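Local coordinates for [PSI+] inducibility protein 3 (Saccharomyces cerevisiae, PDB 1ZX6) that promotes de novo induction of the [PSI+] prion form of SUP35 when overproduced and binds LAS17 and RSP5; this piece is its SH3 domain, at residues Val5-Gln10 with Asn52-Ala57; Pro23-Gln28 with Ser41-Thr46. All blocks are in the same frame, centred on the assembly; numbering follows the deposited sequence.

Interaction 1: residues Val5-Gln10 with Asn52-Ala57; sequences VEALYQ and NYVKPA
Lys55 CG is tucked between its own backbone N and carbonyl carbon (chi1 58°), and from there the extended chain runs alongside that of Glu6, whose CG is turned opposite its backbone N (chi1 -180°). The two point the same way: Lys55 CE comes within 3.5 Å of Glu6 OE1, whereas Lys55 NZ stays 4.1 Å from OE1, opposite charges near each other but too far apart for a salt bridge. Leu8 crosses the lysine's methylenes at about a right angle, Leu8 CG 4.0 Å from Lys55 CG. On the other face of the strands, Val54 splits its methyls, CG1 going to Ala7 and CG2 meeting Val5 CG2 at 3.9 Å. The backbones pair antiparallel. Glu6 N donates to Lys55 O at 2.7 Å and Glu6 O accepts from Lys55 N; beyond them Leu8 N reaches Tyr53 O in an almost straight bond (2.8 Å, 179°). The Tyr53 ring turns its edge to residues 5-10, CD1 lying 3.5 Å from Tyr9 O and CE1 3.3 Å from Gln10 O; Tyr9 CB packs on CD1, and Phe11 also meets this ring. Tyr9 and Tyr53 occupy positions that in SH3 domains line the groove for proline-rich peptides, consistent with such a role here.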
loop_
_atom_site.group_PDB
_atom_site.type_symbol
_atom_site.label_atom_id
_atom_site.label_comp_id
_atom_site.label_asym_id
_atom_site.label_seq_id
_atom_site.Cartn_x
_atom_site.Cartn_y
_atom_site.Cartn_z
ATOM N N VAL A 5 4.723 -6.213 0.579
ATOM C CA VAL A 5 3.492 -6.564 1.263
ATOM C C VAL A 5 2.437 -6.888 0.205
ATOM O O VAL A 5 2.576 -6.494 -0.955
ATOM C CB VAL A 5 3.017 -5.403 2.213
ATOM C CG1 VAL A 5 4.074 -5.170 3.339
ATOM C CG2 VAL A 5 2.758 -4.117 1.472
ATOM N N GLU A 6 1.380 -7.566 0.617
ATOM C CA GLU A 6 0.300 -7.931 -0.323
ATOM C C GLU A 6 -1.018 -7.351 0.183
ATOM O O GLU A 6 -1.388 -7.565 1.340
ATOM C CB GLU A 6 0.185 -9.454 -0.469
ATOM C CG GLU A 6 -0.920 -9.878 -1.443
ATOM C CD GLU A 6 -1.059 -11.399 -1.604
ATOM O OE1 GLU A 6 -0.311 -12.165 -0.966
ATOM O OE2 GLU A 6 -1.919 -11.816 -2.400
ATOM N N ALA A 7 -1.756 -6.681 -0.708
ATOM C CA ALA A 7 -3.090 -6.136 -0.376
ATOM C C ALA A 7 -4.131 -7.234 -0.243
ATOM O O ALA A 7 -4.201 -8.171 -1.073
ATOM C CB ALA A 7 -3.542 -5.116 -1.439
ATOM N N LEU A 8 -4.906 -7.149 0.839
ATOM C CA LEU A 8 -5.942 -8.130 1.162
ATOM C C LEU A 8 -7.321 -7.584 0.866
ATOM O O LEU A 8 -8.275 -8.353 0.735
ATOM C CB LEU A 8 -5.896 -8.489 2.640
ATOM C CG LEU A 8 -4.907 -9.520 3.151
ATOM C CD1 LEU A 8 -4.965 -9.562 4.675
ATOM C CD2 LEU A 8 -5.199 -10.883 2.566
ATOM N N TYR A 9 -7.414 -6.261 0.811
ATOM C CA TYR A 9 -8.689 -5.543 0.659
ATOM C C TYR A 9 -8.488 -4.378 -0.328
ATOM O O TYR A 9 -7.364 -3.871 -0.495
ATOM C CB TYR A 9 -9.155 -4.968 2.005
ATOM C CG TYR A 9 -9.103 -5.930 3.165
ATOM C CD1 TYR A 9 -10.149 -6.790 3.436
ATOM C CD2 TYR A 9 -8.005 -5.939 4.023
ATOM C CE1 TYR A 9 -10.095 -7.674 4.504
ATOM C CE2 TYR A 9 -7.938 -6.825 5.087
ATOM C CZ TYR A 9 -8.979 -7.700 5.321
ATOM O OH TYR A 9 -8.936 -8.605 6.383
ATOM N N GLN A 10 -9.575 -3.984 -0.979
ATOM C CA GLN A 10 -9.570 -2.903 -1.989
ATOM C C GLN A 10 -9.555 -1.549 -1.279
ATOM O O GLN A 10 -10.439 -1.247 -0.493
ATOM C CB GLN A 10 -10.771 -2.997 -2.943
ATOM C CG GLN A 10 -10.743 -1.917 -4.031
ATOM C CD GLN A 10 -11.658 -2.221 -5.208
ATOM O OE1 GLN A 10 -11.786 -3.371 -5.626
ATOM N NE2 GLN A 10 -12.262 -1.188 -5.765
ATOM N N ASN A 52 -3.464 -1.391 7.491
ATOM C CA ASN A 52 -4.315 -2.553 7.729
ATOM C C ASN A 52 -4.976 -3.144 6.453
ATOM O O ASN A 52 -5.708 -4.135 6.551
ATOM C CB ASN A 52 -5.364 -2.270 8.821
ATOM C CG ASN A 52 -6.430 -1.257 8.402
ATOM O OD1 ASN A 52 -6.265 -0.540 7.421
ATOM N ND2 ASN A 52 -7.552 -1.210 9.160
ATOM N N TYR A 53 -4.694 -2.568 5.282
ATOM C CA TYR A 53 -5.098 -3.151 3.988
ATOM C C TYR A 53 -4.181 -4.292 3.504
ATOM O O TYR A 53 -4.507 -4.989 2.546
ATOM C CB TYR A 53 -5.192 -2.042 2.906
ATOM C CG TYR A 53 -6.462 -1.256 2.996
ATOM C CD1 TYR A 53 -7.575 -1.589 2.203
ATOM C CD2 TYR A 53 -6.600 -0.211 3.901
ATOM C CE1 TYR A 53 -8.734 -0.912 2.320
ATOM C CE2 TYR A 53 -7.802 0.472 4.030
ATOM C CZ TYR A 53 -8.851 0.131 3.208
ATOM O OH TYR A 53 -10.050 0.779 3.319
ATOM N N VAL A 54 -3.012 -4.460 4.139
ATOM C CA VAL A 54 -1.993 -5.396 3.645
ATOM C C VAL A 54 -1.463 -6.392 4.673
ATOM O O VAL A 54 -1.617 -6.188 5.878
ATOM C CB VAL A 54 -0.741 -4.632 3.084
ATOM C CG1 VAL A 54 -1.146 -3.689 1.964
ATOM C CG2 VAL A 54 -0.013 -3.876 4.176
ATOM N N LYS A 55 -0.821 -7.461 4.169
ATOM C CA LYS A 55 -0.105 -8.453 4.972
ATOM C C LYS A 55 1.317 -8.630 4.412
ATOM O O LYS A 55 1.603 -8.183 3.283
ATOM C CB LYS A 55 -0.836 -9.806 4.973
ATOM C CG LYS A 55 -1.062 -10.418 3.582
ATOM C CD LYS A 55 -1.474 -11.876 3.653
ATOM C CE LYS A 55 -1.528 -12.521 2.260
ATOM N NZ LYS A 55 -1.858 -13.978 2.345
ATOM N N PRO A 56 2.209 -9.259 5.196
ATOM C CA PRO A 56 3.565 -9.517 4.703
ATOM C C PRO A 56 3.562 -10.395 3.450
ATOM O O PRO A 56 2.665 -11.233 3.260
ATOM C CB PRO A 56 4.247 -10.240 5.876
ATOM C CG PRO A 56 3.493 -9.818 7.053
ATOM C CD PRO A 56 2.055 -9.750 6.574
ATOM N N ALA A 57 4.537 -10.161 2.578
ATOM C CA ALA A 57 4.744 -11.021 1.424
ATOM C C ALA A 57 6.178 -11.539 1.411
ATOM O O ALA A 57 6.408 -12.740 1.458
ATOM C CB ALA A 57 4.429 -10.284 0.129
HETATM O O HOH W 1 1.548 -12.497 0.666
#

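Interaction 2: residues Pro23-Gln28 with Ser41-Thr46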
loop_
_atom_site.group_PDB
_atom_site.type_symbol
_atom_site.label_atom_id
_atom_site.label_comp_id
_atom_site.label_asym_id
_atom_site.label_seq_id
_atom_site.Cartn_x
_atom_site.Cartn_y
_atom_site.Cartn_z
ATOM N N PRO A 23 -7.127 -6.200 -4.074
ATOM C CA PRO A 23 -6.612 -7.403 -3.421
ATOM C C PRO A 23 -5.708 -8.241 -4.322
ATOM O O PRO A 23 -6.050 -8.467 -5.495
ATOM C CB PRO A 23 -7.893 -8.181 -3.088
ATOM C CG PRO A 23 -8.965 -7.145 -3.039
ATOM C CD PRO A 23 -8.600 -6.156 -4.086
ATOM N N GLY A 24 -4.564 -8.661 -3.787
ATOM C CA GLY A 24 -3.585 -9.436 -4.519
ATOM C C GLY A 24 -2.394 -8.603 -4.962
ATOM O O GLY A 24 -1.364 -9.164 -5.318
ATOM N N ASP A 25 -2.546 -7.274 -4.980
ATOM C CA ASP A 25 -1.479 -6.368 -5.430
ATOM C C ASP A 25 -0.309 -6.493 -4.456
ATOM O O ASP A 25 -0.515 -6.380 -3.257
ATOM C CB ASP A 25 -1.906 -4.887 -5.377
ATOM C CG ASP A 25 -2.774 -4.454 -6.553
ATOM O OD1 ASP A 25 -2.884 -5.204 -7.544
ATOM O OD2 ASP A 25 -3.309 -3.302 -6.475
ATOM N N LYS A 26 0.907 -6.704 -4.982
ATOM C CA LYS A 26 2.138 -6.701 -4.174
ATOM C C LYS A 26 2.821 -5.345 -4.308
ATOM O O LYS A 26 3.024 -4.842 -5.405
ATOM C CB LYS A 26 3.047 -7.866 -4.580
ATOM C CG LYS A 26 2.379 -9.245 -4.300
ATOM C CD LYS A 26 3.123 -10.449 -4.849
ATOM C CE LYS A 26 3.097 -10.506 -6.347
ATOM N NZ LYS A 26 1.731 -10.568 -6.960
ATOM N N VAL A 27 3.178 -4.779 -3.160
ATOM C CA VAL A 27 3.576 -3.394 -3.019
ATOM C C VAL A 27 4.964 -3.376 -2.413
ATOM O O VAL A 27 5.220 -4.064 -1.422
ATOM C CB VAL A 27 2.616 -2.664 -2.095
ATOM C CG1 VAL A 27 2.947 -1.197 -1.979
ATOM C CG2 VAL A 27 1.185 -2.863 -2.575
ATOM N N GLN A 28 5.862 -2.612 -3.015
ATOM C CA GLN A 28 7.179 -2.405 -2.435
ATOM C C GLN A 28 7.009 -1.435 -1.270
ATOM O O GLN A 28 6.560 -0.327 -1.468
ATOM C CB GLN A 28 8.144 -1.827 -3.464
ATOM C CG GLN A 28 9.534 -1.639 -2.913
ATOM C CD GLN A 28 10.555 -1.186 -3.955
ATOM O OE1 GLN A 28 10.211 -0.812 -5.078
ATOM N NE2 GLN A 28 11.827 -1.266 -3.585
ATOM N N SER A 41 5.151 1.488 -3.394
ATOM C CA SER A 41 5.009 1.544 -4.844
ATOM C C SER A 41 4.420 0.231 -5.361
ATOM O O SER A 41 4.709 -0.845 -4.832
ATOM C CB SER A 41 6.347 1.863 -5.529
ATOM O OG SER A 41 7.265 0.800 -5.379
ATOM N N CYS A 42 3.586 0.341 -6.390
ATOM C CA CYS A 42 2.935 -0.815 -6.996
ATOM C C CYS A 42 2.654 -0.504 -8.461
ATOM O O CYS A 42 2.005 0.482 -8.759
ATOM C CB CYS A 42 1.601 -1.119 -6.299
ATOM S SG CYS A 42 0.757 -2.558 -6.935
ATOM N N ASN A 43 3.136 -1.357 -9.348
ATOM C CA ASN A 43 2.858 -1.241 -10.763
ATOM C C ASN A 43 3.168 0.163 -11.278
ATOM O O ASN A 43 2.387 0.738 -12.043
ATOM C CB ASN A 43 1.388 -1.587 -11.017
ATOM C CG ASN A 43 1.041 -3.021 -10.618
ATOM O OD1 ASN A 43 1.919 -3.895 -10.581
ATOM N ND2 ASN A 43 -0.257 -3.275 -10.333
ATOM N N GLY A 44 4.291 0.728 -10.831
ATOM C CA GLY A 44 4.732 2.027 -11.322
ATOM C C GLY A 44 4.179 3.251 -10.602
ATOM O O GLY A 44 4.629 4.356 -10.863
ATOM N N ARG A 45 3.215 3.066 -9.701
ATOM C CA ARG A 45 2.619 4.173 -8.926
ATOM C C ARG A 45 3.217 4.230 -7.516
ATOM O O ARG A 45 3.447 3.179 -6.904
ATOM C CB ARG A 45 1.090 3.972 -8.808
ATOM C CG ARG A 45 0.301 4.132 -10.096
ATOM C CD ARG A 45 -1.117 3.558 -9.964
ATOM N NE ARG A 45 -1.064 2.123 -9.677
ATOM C CZ ARG A 45 -1.518 1.523 -8.579
ATOM N NH1 ARG A 45 -2.114 2.201 -7.596
ATOM N NH2 ARG A 45 -1.360 0.219 -8.462
ATOM N N THR A 46 3.400 5.438 -6.976
ATOM C CA THR A 46 3.945 5.614 -5.626
ATOM C C THR A 46 2.962 6.476 -4.809
ATOM O O THR A 46 2.469 7.477 -5.293
ATOM C CB THR A 46 5.330 6.276 -5.635
ATOM O OG1 THR A 46 6.259 5.446 -6.350
ATOM C CG2 THR A 46 5.855 6.519 -4.211
#
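Backbone hydrogen bonds join Gln28 and Ser41 as an antiparallel hydrogen-bonded pair. Gln28 N donates to Ser41 O at 2.8 Å and Ser41 N returns a bond to Gln28 O at 3.0 Å. A CA-H...O contact from Val27 CA to Ser41 O, 3.3 Å long, gives the same oxygen a second neighbour. Further bonds stay within 41-46: Cys42 N to Arg45 O (2.9 Å) and Arg45 N to Cys42 O close a type I' turn, with Asn43 and Gly44 at positive phi. Side-chain packing comes next. With SG swung opposite its backbone N (chi1 -178°), Cys42 lays its sulfur 3.9 Å from Asp25 CB, while its CB meets Val27 CG2 at 4.1 Å. On the other face the polar Ser41 OG sits against Gln28 CB, 3.4 Å away. Charge plays a looser part: Arg45 NH2 turns the guanidinium edge toward Asp25 OD2 but remains 4.5 Å off; Asp25 OD2 accepts from Lys22 N, and Arg45 NH1 donates to Gly20 O. The tight turn from Cys42 to Arg45 is the distal turn of the SH3 fold, whereas the Gln28-Ser41 pair belongs to the hairpin of strands 26-32 and 37-42, which the n-Src loop connects.

How the interactions relate
From the N terminus, strand 4-7 and the residues after it supply the first half of interaction 1, which is completed only at the C-terminal end by 52-57 and so closes a loop over most of the domain. Interaction 2 is nested inside that loop: 23-28 leads into strand 26-32, while residues 41-46 return through the end of strand 37-42 into strand 45-50, closing a shorter hairpin loop. Strand 4-7 lies between strands 54-56 and 26-32 in the sheet, joining the two contacts. Direct links include probable hydrogen bonds from Gly24 N to Ala7 O (2.8 Å) and from Ala7 N to Asp25 O (2.9 Å). Thus the terminal strands are tied to the central hairpin.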